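Local coordinates for Lmo0741 protein (Listeria monocytogenes, PDB 4R1H), which probably binds DNA as a transcriptional regulator of the GntR family, through a winged helix-turn-helix domain, at residues 14-17 and 18-22; 34-38 and 39-43; 45-48 and 49-53. All blocks are in the same frame, centred on the assembly; numbering follows the deposited sequence. Where two conformers were deposited one is given.

Overall arrangement
All three contacts lie in the winged helix-turn-helix region, one on each of its helices 12-25, 38-45 and 49-61. Contact 1 sits mid-helix, its centre about 4 Å from the centre of the chain, and combines regular backbone bonding with aliphatic and ring packing. The centres of contacts 2 and 3 each lie about 16 Å from that of the chain, where a serine and an asparagine respectively cap the second and third helices. Contacts 1 and 2 are partly buried, contact 3 is at the surface. Leu41 of contact 2 and Leu45, Val47 and Ile52 of contact 3 reach contact 1, so that side chains of the three helices pack together around Ile16 and Ile20.

Contact 1: residues 14-17 and 18-22; sequences KQIV and HYIHT
His21 N donates to Val17 O at 2.9 Å and 166°, and Ile20 N to Ile16 O, two nearly straight i to i+4 bonds in the middle of helix 12-25, the first helix of the winged helix-turn-helix domain. Tyr19 N to Gln15 O and His18 N to Lys14 O continue the same alpha-helical pattern toward its start. One turn on, His18 O takes two bonds from Thr22, N at 2.8 Å and OG1 at 3.0 Å, arriving from opposite faces of the carbonyl plane; the threonine hydroxyl is thereby tied back to its own helix. The polar ends of Lys14 and Gln15 turn elsewhere, to a salt bridge with Glu58 and a hydrogen bond with the backbone of Asp7.

Packing follows the same spacing. Ile16 and Ile20 meet obliquely, CG2 of the first 3.8 Å from CD1 of the second, on the side of the helix that faces Leu41, Leu45 and Leu59. Val17 and His21 run alongside each other. With CG1 of Val17 anti to the backbone N (chi1 171°), that methyl is carried over the imidazole, 3.7 Å from the ring centroid and 27° off the normal, a CH-pi contact. The imidazole also reaches Leu85 and Ile89, and thereby joins helix 12-25 to the long helix 79-103. The closest approach between the two side chains is Val17 CG1 to His21 CE1, 3.4 Å.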
loop_
_atom_site.group_PDB
_atom_site.type_symbol
_atom_site.label_atom_id
_atom_site.label_comp_id
_atom_site.label_asym_id
_atom_site.label_seq_id
_atom_site.Cartn_x
_atom_site.Cartn_y
_atom_site.Cartn_z
ATOM N N LYS A 14 7.838 4.974 12.878
ATOM C CA LYS A 14 6.928 5.598 11.915
ATOM C C LYS A 14 5.576 4.867 11.962
ATOM O O LYS A 14 4.551 5.470 11.711
ATOM C CB LYS A 14 7.488 5.526 10.504
ATOM C CG LYS A 14 8.608 6.516 10.262
ATOM C CD LYS A 14 8.091 7.953 10.142
ATOM C CE LYS A 14 9.062 8.782 9.278
ATOM N NZ LYS A 14 8.844 10.256 9.422
ATOM N N GLN A 15 5.586 3.562 12.241
ATOM C CA GLN A 15 4.345 2.834 12.399
ATOM C C GLN A 15 3.546 3.252 13.636
ATOM O O GLN A 15 2.282 3.281 13.621
ATOM C CB GLN A 15 4.570 1.335 12.429
ATOM C CG GLN A 15 5.109 0.862 11.107
ATOM C CD GLN A 15 5.416 -0.609 11.119
ATOM O OE1 GLN A 15 4.492 -1.420 11.122
ATOM N NE2 GLN A 15 6.720 -0.974 11.106
ATOM N N ILE A 16 4.270 3.591 14.682
ATOM C CA ILE A 16 3.668 4.102 15.883
ATOM C C ILE A 16 3.121 5.490 15.604
ATOM O O ILE A 16 2.041 5.829 16.105
ATOM C CB ILE A 16 4.635 4.161 17.087
ATOM C CG1 ILE A 16 5.302 2.791 17.393
ATOM C CG2 ILE A 16 3.915 4.690 18.338
ATOM C CD1 ILE A 16 4.459 1.785 18.148
ATOM N N VAL A 17 3.877 6.326 14.879
ATOM C CA VAL A 17 3.320 7.609 14.489
ATOM C C VAL A 17 1.973 7.393 13.768
ATOM O O VAL A 17 0.990 8.093 14.058
ATOM C CB VAL A 17 4.291 8.390 13.638
ATOM C CG1 VAL A 17 3.668 9.619 13.054
ATOM C CG2 VAL A 17 5.474 8.802 14.527
ATOM N N HIS A 18 1.931 6.422 12.863
ATOM C CA HIS A 18 0.669 6.207 12.076
ATOM C C HIS A 18 -0.459 5.717 12.942
ATOM O O HIS A 18 -1.590 6.176 12.763
ATOM C CB HIS A 18 0.857 5.204 10.927
ATOM C CG HIS A 18 -0.353 5.108 10.058
ATOM N ND1 HIS A 18 -0.727 6.138 9.226
ATOM C CD2 HIS A 18 -1.278 4.130 9.900
ATOM C CE1 HIS A 18 -1.828 5.790 8.569
ATOM N NE2 HIS A 18 -2.169 4.573 8.956
ATOM N N TYR A 19 -0.173 4.845 13.897
ATOM C CA TYR A 19 -1.135 4.366 14.851
ATOM C C TYR A 19 -1.748 5.508 15.646
ATOM O O TYR A 19 -2.955 5.604 15.753
ATOM C CB TYR A 19 -0.470 3.380 15.804
ATOM C CG TYR A 19 -1.308 3.003 16.989
ATOM C CD1 TYR A 19 -2.209 1.924 16.921
ATOM C CD2 TYR A 19 -1.212 3.707 18.189
ATOM C CE1 TYR A 19 -2.978 1.589 18.009
ATOM C CE2 TYR A 19 -1.995 3.385 19.284
ATOM C CZ TYR A 19 -2.875 2.318 19.185
ATOM O OH TYR A 19 -3.634 1.990 20.301
ATOM N N ILE A 20 -0.908 6.412 16.145
ATOM C CA ILE A 20 -1.386 7.602 16.878
ATOM C C ILE A 20 -2.193 8.509 15.973
ATOM O O ILE A 20 -3.247 9.001 16.376
ATOM C CB ILE A 20 -0.216 8.365 17.522
ATOM C CG1 ILE A 20 0.359 7.466 18.628
ATOM C CG2 ILE A 20 -0.647 9.735 17.996
ATOM C CD1 ILE A 20 1.779 7.778 19.021
ATOM N N HIS A 21 -1.695 8.759 14.750
ATOM C CA HIS A 21 -2.405 9.565 13.800
ATOM C C HIS A 21 -3.798 8.996 13.622
ATOM O O HIS A 21 -4.799 9.756 13.530
ATOM C CB HIS A 21 -1.738 9.573 12.420
ATOM C CG HIS A 21 -0.533 10.442 12.323
ATOM N ND1 HIS A 21 0.309 10.400 11.234
ATOM C CD2 HIS A 21 -0.048 11.408 13.143
ATOM C CE1 HIS A 21 1.260 11.317 11.369
ATOM N NE2 HIS A 21 1.074 11.920 12.537
ATOM N N THR A 22 -3.901 7.659 13.483
ATOM C CA THR A 22 -5.223 7.003 13.353
ATOM C C THR A 22 -6.187 7.287 14.510
ATOM O O THR A 22 -7.394 7.611 14.306
ATOM C CB THR A 22 -4.990 5.474 13.108
ATOM O OG1 THR A 22 -4.341 5.405 11.798
ATOM C CG2 THR A 22 -6.210 4.754 13.058
#

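Contact 2: residues 34-38 and 39-43; sequences KLLSV and RELAT
A capping box formed by Ser37 and Glu40 opens helix 38-45, the second helix of the winged helix-turn-helix domain. Ser37 is the N-cap: its OG, held between its own backbone N and carbonyl carbon (chi1 69°), accepts from Glu40 N at 2.9 Å and 166°. Glu40 returns the bond, OE1 taking Ser37 N at 2.8 Å and 168° through the lone pair that points away from its other oxygen. A weak bond from Ser37 OG, 3.3 Å long, ends on the same OE1, and a water that donates to Leu35 O reaches it weakly too. Behind the box the first helical turn is closed by Leu41 N to Ser37 O.

Apolar contact flanks it. Leu36 CB rests 3.9 Å from Glu40 CB, and the Leu36 side chain meets that of Leu41 at about a right angle, CD1 to CD1 at 3.9 Å. Leu41 also packs on Ile52 and Tyr56 of helix 49-61, while the Tyr56 hydroxyl bonds to Leu36 O.

The reciprocal bonds would restrain the rotation of both side chains, and a carboxylate beside the first turn would probably interact favourably with the helix dipole.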
loop_
_atom_site.group_PDB
_atom_site.type_symbol
_atom_site.label_atom_id
_atom_site.label_comp_id
_atom_site.label_asym_id
_atom_site.label_seq_id
_atom_site.Cartn_x
_atom_site.Cartn_y
_atom_site.Cartn_z
ATOM N N LYS A 34 -5.312 14.712 27.143
ATOM C CA LYS A 34 -4.066 14.172 27.674
ATOM C C LYS A 34 -3.779 12.798 27.042
ATOM O O LYS A 34 -4.689 11.988 26.892
ATOM C CB LYS A 34 -4.159 14.032 29.191
ATOM C CG LYS A 34 -2.883 13.504 29.799
ATOM C CD LYS A 34 -2.875 13.839 31.275
ATOM C CE LYS A 34 -1.545 13.473 31.855
ATOM N NZ LYS A 34 -1.668 13.529 33.332
ATOM N N LEU A 35 -2.532 12.579 26.632
ATOM C CA LEU A 35 -2.129 11.330 25.957
ATOM C C LEU A 35 -1.532 10.393 26.993
ATOM O O LEU A 35 -1.205 10.799 28.092
ATOM C CB LEU A 35 -1.084 11.574 24.865
ATOM C CG LEU A 35 -1.548 12.476 23.701
ATOM C CD1 LEU A 35 -0.363 12.738 22.816
ATOM C CD2 LEU A 35 -2.630 11.858 22.868
ATOM N N LEU A 36 -1.397 9.134 26.629
ATOM C CA LEU A 36 -0.694 8.189 27.449
ATOM C C LEU A 36 0.790 8.583 27.552
ATOM O O LEU A 36 1.369 9.122 26.612
ATOM C CB LEU A 36 -0.810 6.794 26.848
ATOM C CG LEU A 36 -2.181 6.129 26.776
ATOM C CD1 LEU A 36 -2.003 4.754 26.161
ATOM C CD2 LEU A 36 -2.804 6.003 28.138
ATOM N N SER A 37 1.382 8.326 28.708
ATOM C CA SER A 37 2.851 8.496 28.910
ATOM C C SER A 37 3.642 7.566 28.000
ATOM O O SER A 37 3.128 6.563 27.520
ATOM C CB SER A 37 3.221 8.120 30.356
ATOM O OG SER A 37 3.060 6.715 30.515
ATOM N N VAL A 38 4.913 7.881 27.798
ATOM C CA VAL A 38 5.785 6.994 27.012
ATOM C C VAL A 38 5.665 5.571 27.536
ATOM O O VAL A 38 5.507 4.613 26.776
ATOM C CB VAL A 38 7.264 7.490 27.072
ATOM C CG1 VAL A 38 8.217 6.411 26.571
ATOM C CG2 VAL A 38 7.429 8.822 26.324
ATOM N N ARG A 39 5.768 5.419 28.851
ATOM C CA ARG A 39 5.712 4.106 29.486
ATOM C C ARG A 39 4.398 3.329 29.270
ATOM O O ARG A 39 4.410 2.137 28.889
ATOM C CB ARG A 39 5.949 4.271 30.994
ATOM C CG ARG A 39 5.874 2.962 31.758
ATOM C CD ARG A 39 7.176 2.205 31.595
ATOM N NE ARG A 39 8.245 2.901 32.314
ATOM C CZ ARG A 39 9.517 2.513 32.350
ATOM N NH1 ARG A 39 9.908 1.424 31.688
ATOM N NH2 ARG A 39 10.403 3.222 33.050
ATOM N N GLU A 40 3.278 4.013 29.507
ATOM C CA GLU A 40 1.915 3.466 29.247
ATOM C C GLU A 40 1.771 3.000 27.824
ATOM O O GLU A 40 1.309 1.907 27.543
ATOM C CB GLU A 40 0.831 4.525 29.558
ATOM C CG GLU A 40 0.743 4.884 31.047
ATOM C CD GLU A 40 -0.169 6.077 31.387
ATOM O OE1 GLU A 40 -0.165 7.105 30.683
ATOM O OE2 GLU A 40 -0.892 5.993 32.411
ATOM N N LEU A 41 2.178 3.835 26.881
ATOM C CA LEU A 41 2.006 3.449 25.498
ATOM C C LEU A 41 2.912 2.280 25.119
ATOM O O LEU A 41 2.505 1.427 24.331
ATOM C CB LEU A 41 2.232 4.637 24.528
ATOM C CG LEU A 41 1.781 4.367 23.115
ATOM C CD1 LEU A 41 0.298 4.007 23.144
ATOM C CD2 LEU A 41 2.023 5.574 22.193
ATOM N N ALA A 42 4.167 2.316 25.562
ATOM C CA ALA A 42 5.144 1.233 25.251
ATOM C C ALA A 42 4.596 -0.128 25.688
ATOM O O ALA A 42 4.758 -1.134 24.990
ATOM C CB ALA A 42 6.441 1.515 25.983
ATOM N N THR A 43 3.927 -0.128 26.837
ATOM C CA THR A 43 3.317 -1.357 27.402
ATOM C C THR A 43 2.157 -1.805 26.556
ATOM O O THR A 43 2.095 -2.959 26.115
ATOM C CB THR A 43 2.782 -1.079 28.805
ATOM O OG1 THR A 43 3.848 -0.597 29.622
ATOM C CG2 THR A 43 2.136 -2.319 29.431
HETATM O O HOH W 1 -2.286 9.750 30.563
#

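Contact 3: residues 45-48 and 49-53; sequences LEVN and PTTIQ
Val47 and Ile52 cross at about a right angle, Val47 CG2 pressing against Ile52 CD1 at 3.5 Å, tighter than usual for two carbons. The same Val47 methyl touches Thr51 OG1 at 3.3 Å. It is brought to both by the valine's first torsion of -60°, which sets CG2 between the backbone N and the carbonyl carbon. Leu45 CD1 comes to Ile52 CD1 more loosely, at 4.4 Å. Beyond this group stands Ile16 of helix 12-25, touched by Leu45, Val47 and Ile52 alike.

Asn48, the N-cap of helix 49-61, turns its side-chain amide to Thr50. Asn48 OD1 accepts Thr50 N at 3.0 Å in an almost straight bond of 175°, although the donor stands 46° out of the amide plane rather than on a lone pair. Asn48 O takes Thr51 OG1 at 2.7 Å, in the carbonyl plane, and Thr51 N at 2.9 Å, from above it. Thr51 CG2 meanwhile rests 3.7 Å from Asn48 CB, so the threonine uses both of its branches against the cap residue.

This is the turn of the helix-turn-helix. Helix 38-45 ends in a Schellman motif at Glu46, and Asn48 caps the next helix, which in winged helix-turn-helix proteins is the recognition helix and probably has that role here. Pro49 at its first position packs against Val38 and Ala42 of the preceding helix. Pro49 has no N-H at the first helical position, where none is needed; Asn48 OD1 caps the N-H of Thr50, and the Asn48 carbonyl holds Thr51 by both hydroxyl and amide. The turn is held by the polar bonds at Asn48 and by close aliphatic packing around Ile16.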
loop_
_atom_site.group_PDB
_atom_site.type_symbol
_atom_site.label_atom_id
_atom_site.label_comp_id
_atom_site.label_asym_id
_atom_site.label_seq_id
_atom_site.Cartn_x
_atom_site.Cartn_y
_atom_site.Cartn_z
ATOM N N LEU A 45 1.414 -1.104 23.465
ATOM C CA LEU A 45 1.830 -1.600 22.137
ATOM C C LEU A 45 2.943 -2.673 22.173
ATOM O O LEU A 45 3.296 -3.188 21.115
ATOM C CB LEU A 45 2.271 -0.462 21.227
ATOM C CG LEU A 45 1.197 0.588 21.020
ATOM C CD1 LEU A 45 1.734 1.732 20.169
ATOM C CD2 LEU A 45 -0.058 -0.032 20.413
ATOM N N GLU A 46 3.445 -2.967 23.367
ATOM C CA GLU A 46 4.560 -3.914 23.561
ATOM C C GLU A 46 5.689 -3.572 22.607
ATOM O O GLU A 46 6.066 -4.372 21.755
ATOM C CB GLU A 46 4.086 -5.353 23.341
ATOM C CG GLU A 46 3.059 -5.818 24.362
ATOM C CD GLU A 46 2.869 -7.325 24.365
ATOM O OE1 GLU A 46 2.698 -7.871 25.470
ATOM O OE2 GLU A 46 2.885 -7.959 23.275
ATOM N N VAL A 47 6.185 -2.339 22.719
ATOM C CA VAL A 47 7.359 -1.908 21.945
ATOM C C VAL A 47 8.310 -1.256 22.924
ATOM O O VAL A 47 7.950 -0.932 24.044
ATOM C CB VAL A 47 7.058 -0.920 20.781
ATOM C CG1 VAL A 47 6.117 -1.538 19.786
ATOM C CG2 VAL A 47 6.484 0.369 21.321
ATOM N N ASN A 48 9.547 -1.093 22.475
ATOM C CA ASN A 48 10.553 -0.411 23.221
ATOM C C ASN A 48 10.154 1.037 23.423
ATOM O O ASN A 48 9.833 1.685 22.421
ATOM C CB ASN A 48 11.869 -0.485 22.453
ATOM C CG ASN A 48 13.047 -0.048 23.289
ATOM O OD1 ASN A 48 12.927 0.783 24.180
ATOM N ND2 ASN A 48 14.204 -0.628 23.011
ATOM N N PRO A 49 10.191 1.530 24.679
ATOM C CA PRO A 49 9.891 2.920 24.976
ATOM C C PRO A 49 10.695 3.930 24.153
ATOM O O PRO A 49 10.202 5.003 23.934
ATOM C CB PRO A 49 10.245 3.074 26.450
ATOM C CG PRO A 49 10.211 1.698 27.039
ATOM C CD PRO A 49 10.421 0.737 25.909
ATOM N N THR A 50 11.916 3.609 23.717
ATOM C CA THR A 50 12.703 4.577 22.962
ATOM C C THR A 50 12.050 4.794 21.628
ATOM O O THR A 50 12.276 5.812 20.968
ATOM C CB THR A 50 14.195 4.115 22.737
ATOM O OG1 THR A 50 14.222 2.886 22.020
ATOM C CG2 THR A 50 14.892 3.916 23.991
ATOM N N THR A 51 11.261 3.822 21.146
ATOM C CA THR A 51 10.559 3.959 19.916
ATOM C C THR A 51 9.355 4.903 20.089
ATOM O O THR A 51 8.984 5.705 19.212
ATOM C CB THR A 51 10.117 2.601 19.304
ATOM O OG1 THR A 51 8.950 2.105 19.944
ATOM C CG2 THR A 51 11.237 1.555 19.374
ATOM N N ILE A 52 8.737 4.797 21.223
ATOM C CA ILE A 52 7.621 5.697 21.525
ATOM C C ILE A 52 8.169 7.144 21.672
ATOM O O ILE A 52 7.585 8.099 21.220
ATOM C CB ILE A 52 6.960 5.345 22.843
ATOM C CG1 ILE A 52 6.458 3.892 22.844
ATOM C CG2 ILE A 52 5.849 6.343 23.140
ATOM C CD1 ILE A 52 5.382 3.614 21.870
ATOM N N GLN A 53 9.295 7.281 22.370
ATOM C CA GLN A 53 9.905 8.574 22.548
ATOM C C GLN A 53 10.136 9.172 21.208
ATOM O O GLN A 53 9.893 10.375 21.038
ATOM C CB GLN A 53 11.291 8.460 23.223
ATOM C CG GLN A 53 11.239 8.361 24.707
ATOM C CD GLN A 53 12.606 8.085 25.318
ATOM O OE1 GLN A 53 13.539 7.730 24.637
ATOM N NE2 GLN A 53 12.700 8.219 26.622
#